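PDB 6BJA: acetyl-CoA acetyltransferase A from Ascaris suum, which probably catalyses the reversible condensation of two acetyl-CoA molecules into acetoacetyl-CoA and coenzyme A, as thiolases do. Local coordinates for residues Gly246-Ala250 with Ala251-Thr255. Sequence-based numbering, arbitrary orientation.
With COA (coenzyme A), chain C.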
ATOM      1  N   GLY A 246     -18.685 -28.138 -11.419  1.00 26.97           N
ATOM      2  CA  GLY A 246     -18.786 -27.467 -10.137  1.00 24.74           C
ATOM      3  C   GLY A 246     -20.179 -27.482  -9.545  1.00 23.63           C
ATOM      4  O   GLY A 246     -21.169 -27.603 -10.274  1.00 23.57           O
ATOM      5  N   THR A 247     -20.254 -27.365  -8.219  1.00 20.55           N
ATOM      6  CA  THR A 247     -21.535 -27.411  -7.507  1.00 20.51           C
ATOM      7  C   THR A 247     -21.637 -26.378  -6.386  1.00 22.54           C
ATOM      8  O   THR A 247     -22.728 -25.966  -5.994  1.00 20.97           O
ATOM      9  CB  THR A 247     -21.775 -28.788  -6.880  1.00 21.12           C
ATOM     10  OG1 THR A 247     -20.760 -29.050  -5.898  1.00 22.36           O
ATOM     11  CG2 THR A 247     -21.745 -29.873  -7.922  1.00 23.04           C
ATOM     12  N   ILE A 248     -20.490 -25.959  -5.859  1.00 20.58           N
ATOM     13  CA  ILE A 248     -20.494 -25.040  -4.735  1.00 20.65           C
ATOM     14  C   ILE A 248     -20.554 -23.588  -5.219  1.00 19.68           C
ATOM     15  O   ILE A 248     -19.779 -23.167  -6.092  1.00 22.70           O
ATOM     16  CB  ILE A 248     -19.252 -25.271  -3.835  1.00 20.90           C
ATOM     17  CG1 ILE A 248     -19.256 -26.710  -3.299  1.00 21.82           C
ATOM     18  CG2 ILE A 248     -19.226 -24.270  -2.679  1.00 20.10           C
ATOM     19  CD1 ILE A 248     -18.036 -27.082  -2.455  1.00 21.23           C
ATOM     20  N   THR A 249     -21.479 -22.835  -4.633  1.00 22.22           N
ATOM     21  CA  THR A 249     -21.755 -21.458  -5.020  1.00 20.76           C
ATOM     22  C   THR A 249     -21.723 -20.556  -3.807  1.00 20.64           C
ATOM     23  O   THR A 249     -21.669 -21.035  -2.676  1.00 22.46           O
ATOM     24  CB  THR A 249     -23.139 -21.302  -5.646  1.00 21.59           C
ATOM     25  OG1 THR A 249     -24.125 -21.446  -4.627  1.00 21.61           O
ATOM     26  CG2 THR A 249     -23.365 -22.344  -6.722  1.00 21.79           C
ATOM     27  N   ALA A 250     -21.849 -19.254  -4.038  1.00 22.83           N
ATOM     28  CA  ALA A 250     -21.914 -18.311  -2.920  1.00 23.75           C
ATOM     29  C   ALA A 250     -23.087 -18.626  -2.007  1.00 24.62           C
ATOM     30  O   ALA A 250     -23.003 -18.381  -0.807  1.00 27.43           O
ATOM     31  CB  ALA A 250     -22.004 -16.879  -3.421  1.00 26.49           C
ATOM     32  N   ALA A 251     -24.176 -19.175  -2.553  1.00 22.29           N
ATOM     33  CA  ALA A 251     -25.368 -19.420  -1.765  1.00 21.93           C
ATOM     34  C   ALA A 251     -25.268 -20.692  -0.926  1.00 21.42           C
ATOM     35  O   ALA A 251     -25.840 -20.737   0.155  1.00 23.78           O
ATOM     36  CB  ALA A 251     -26.612 -19.492  -2.677  1.00 23.42           C
ATOM     37  N   ASN A 252     -24.547 -21.716  -1.387  1.00 20.24           N
ATOM     38  CA  ASN A 252     -24.515 -22.960  -0.608  1.00 19.42           C
ATOM     39  C   ASN A 252     -23.180 -23.114   0.114  1.00 21.36           C
ATOM     40  O   ASN A 252     -22.883 -24.172   0.659  1.00 23.38           O
ATOM     41  CB  ASN A 252     -24.862 -24.194  -1.475  1.00 18.91           C
ATOM     42  CG  ASN A 252     -23.929 -24.414  -2.637  1.00 17.88           C
ATOM     43  OD1 ASN A 252     -22.734 -24.238  -2.515  1.00 19.99           O
ATOM     44  ND2 ASN A 252     -24.484 -24.886  -3.780  1.00 18.31           N
ATOM     45  N   ALA A 253     -22.393 -22.032   0.128  1.00 19.71           N
ATOM     46  CA  ALA A 253     -21.179 -21.954   0.959  1.00 18.35           C
ATOM     47  C   ALA A 253     -21.433 -20.978   2.070  1.00 19.51           C
ATOM     48  O   ALA A 253     -22.210 -20.066   1.895  1.00 21.61           O
ATOM     49  CB  ALA A 253     -19.993 -21.498   0.166  1.00 20.26           C
ATOM     50  N   SER A 254     -20.736 -21.135   3.181  1.00 19.06           N
ATOM     51  CA  SER A 254     -20.820 -20.123   4.220  1.00 19.81           C
ATOM     52  C   SER A 254     -20.175 -18.823   3.748  1.00 21.19           C
ATOM     53  O   SER A 254     -19.446 -18.768   2.762  1.00 20.91           O
ATOM     54  CB  SER A 254     -20.179 -20.592   5.529  1.00 21.23           C
ATOM     55  OG  SER A 254     -18.802 -20.820   5.383  1.00 24.56           O
ATOM     56  N   THR A 255     -20.509 -17.763   4.477  1.00 20.66           N
ATOM     57  CA  THR A 255     -20.107 -16.404   4.166  1.00 21.14           C
ATOM     58  C   THR A 255     -18.991 -15.978   5.118  1.00 19.59           C
ATOM     59  O   THR A 255     -18.606 -16.739   6.000  1.00 19.10           O
ATOM     60  CB  THR A 255     -21.313 -15.448   4.318  1.00 24.77           C
ATOM     61  OG1 THR A 255     -21.965 -15.716   5.563  1.00 26.83           O
ATOM     62  CG2 THR A 255     -22.306 -15.673   3.195  1.00 30.67           C
TER
HETATM   63  N1A COA C 402     -29.019 -16.411  -1.932  1.00 31.00           N
HETATM   64  C2A COA C 402     -29.092 -15.953  -3.195  1.00 34.65           C
HETATM   65  N3A COA C 402     -28.070 -15.366  -3.833  1.00 32.95           N
HETATM   66  C4A COA C 402     -26.874 -15.202  -3.230  1.00 35.27           C
HETATM   67  C5A COA C 402     -26.702 -15.682  -1.856  1.00 32.14           C
HETATM   68  C6A COA C 402     -27.875 -16.318  -1.215  1.00 30.25           C
HETATM   69  N6A COA C 402     -27.816 -16.797   0.044  1.00 31.93           N
HETATM   70  N7A COA C 402     -25.431 -15.390  -1.512  1.00 31.67           N
HETATM   71  C8A COA C 402     -24.846 -14.779  -2.576  1.00 36.73           C
HETATM   72  N9A COA C 402     -25.718 -14.674  -3.608  1.00 40.14           N
HETATM   73  C1B COA C 402     -25.500 -14.062  -4.947  1.00 45.70           C
HETATM   74  C2B COA C 402     -25.355 -12.557  -4.792  1.00 50.65           C
HETATM   75  O2B COA C 402     -26.579 -11.874  -5.076  1.00 50.14           O
HETATM   76  C3B COA C 402     -24.284 -12.146  -5.780  1.00 58.53           C
HETATM   77  O3B COA C 402     -24.898 -11.358  -6.809  1.00 65.12           O
HETATM   78  P3B COA C 402     -25.005 -11.707  -8.371  1.00 62.67           P
HETATM   79  O7A COA C 402     -25.523 -13.119  -8.513  1.00 67.12           O
HETATM   80  O8A COA C 402     -25.986 -10.744  -9.000  1.00 64.96           O
HETATM   81  O9A COA C 402     -23.649 -11.581  -9.019  1.00 66.58           O
HETATM   82  C4B COA C 402     -23.588 -13.450  -6.177  1.00 54.50           C
HETATM   83  O4B COA C 402     -24.315 -14.537  -5.596  1.00 43.13           O
HETATM   84  C5B COA C 402     -22.188 -13.482  -5.594  1.00 58.40           C
HETATM   85  O5B COA C 402     -22.356 -13.506  -4.179  1.00 64.62           O
HETATM   86  P1A COA C 402     -21.709 -12.415  -3.182  1.00 78.47           P
HETATM   87  O1A COA C 402     -21.983 -10.995  -3.617  1.00 79.16           O
HETATM   88  O2A COA C 402     -22.214 -12.629  -1.771  1.00 68.38           O
HETATM   89  O3A COA C 402     -20.131 -12.628  -3.224  1.00 83.33           O
HETATM   90  P2A COA C 402     -19.168 -11.433  -2.755  1.00105.96           P
HETATM   91  O4A COA C 402     -19.265 -10.274  -3.723  1.00 94.80           O
HETATM   92  O5A COA C 402     -19.487 -10.994  -1.341  1.00 80.25           O
HETATM   93  O6A COA C 402     -17.714 -12.095  -2.806  1.00 87.79           O
HETATM   94  CBP COA C 402     -16.474 -13.203  -1.129  1.00 69.54           C
HETATM   95  CCP COA C 402     -17.547 -13.364  -2.184  1.00 75.01           C
HETATM   96  CDP COA C 402     -15.214 -12.754  -1.834  1.00 63.57           C
HETATM   97  CEP COA C 402     -16.818 -12.095  -0.129  1.00 63.96           C
HETATM   98  CAP COA C 402     -16.160 -14.572  -0.498  1.00 64.25           C
HETATM   99  OAP COA C 402     -14.975 -14.428   0.299  1.00 62.87           O
HETATM  100  C9P COA C 402     -17.292 -15.143   0.333  1.00 62.39           C
HETATM  101  O9P COA C 402     -18.227 -14.451   0.705  1.00 58.03           O
HETATM  102  N8P COA C 402     -17.271 -16.434   0.674  1.00 56.77           N
HETATM  103  C7P COA C 402     -16.245 -17.385   0.299  1.00 45.94           C
HETATM  104  C6P COA C 402     -16.745 -18.800   0.551  1.00 46.57           C
HETATM  105  C5P COA C 402     -15.943 -19.388   1.680  1.00 47.71           C
HETATM  106  O5P COA C 402     -14.965 -20.097   1.457  1.00 47.66           O
HETATM  107  N4P COA C 402     -16.341 -19.054   2.900  1.00 41.00           N
HETATM  108  C3P COA C 402     -15.583 -19.481   4.062  1.00 42.64           C
HETATM  109  C2P COA C 402     -16.111 -20.726   4.735  1.00 42.06           C
HETATM  110  S1P COA C 402     -14.745 -21.841   5.114  1.00 55.52           S
HETATM  111  O   HOH W   1     -20.709 -17.582   0.594  1.00 33.46           O
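The side-chain amide of N252 clamps the backbone on either side of I248: ND2 donates to T247 O (3.0 Å, nearly straight at 167°), and OD1 accepts from T249 N at 2.8 Å. The chain folds back here in a type I β-turn, T249 to N252, within the coenzyme A-binding loop of this thiolase, ahead of strand 257-267. T249 answers N252, since its OG1 takes the N-H of N252 (3.3 Å) and, more weakly, that of A251. N252 N also reaches T249 O weakly at 3.2 Å, completing an ST motif and closing the β-turn. With the N252 OD1 bond it reproduces the reciprocal pattern of a capping box, although no regular helix follows. Threonine suits the first position because OG1, set between its own N and carbonyl carbon (chi1 72°), reaches over the turn to those amides. Asparagine suits the fourth position, having donor and acceptor on one flat group. T247 O lies close to the amide plane, whereas T249 N approaches OD1 from 39° above the carbonyl plane. ND2 also bonds D181 on helix 177-197. I248 CG2 also meets A253 CB at 4.0 Å, a small apolar contact beside F240 and F326.

The turn also presents coenzyme A with short residues. A251 CB stands over a face of the adenine, 3.7 Å from C6A, and A250 CB lies 3.5 Å from O5B, the oxygen linking ribose to diphosphate; methyl groups let the coenzyme lie close. Farther along, the pantetheine amide N4P of the coenzyme donates its hydrogen to S254 O at 3.1 Å.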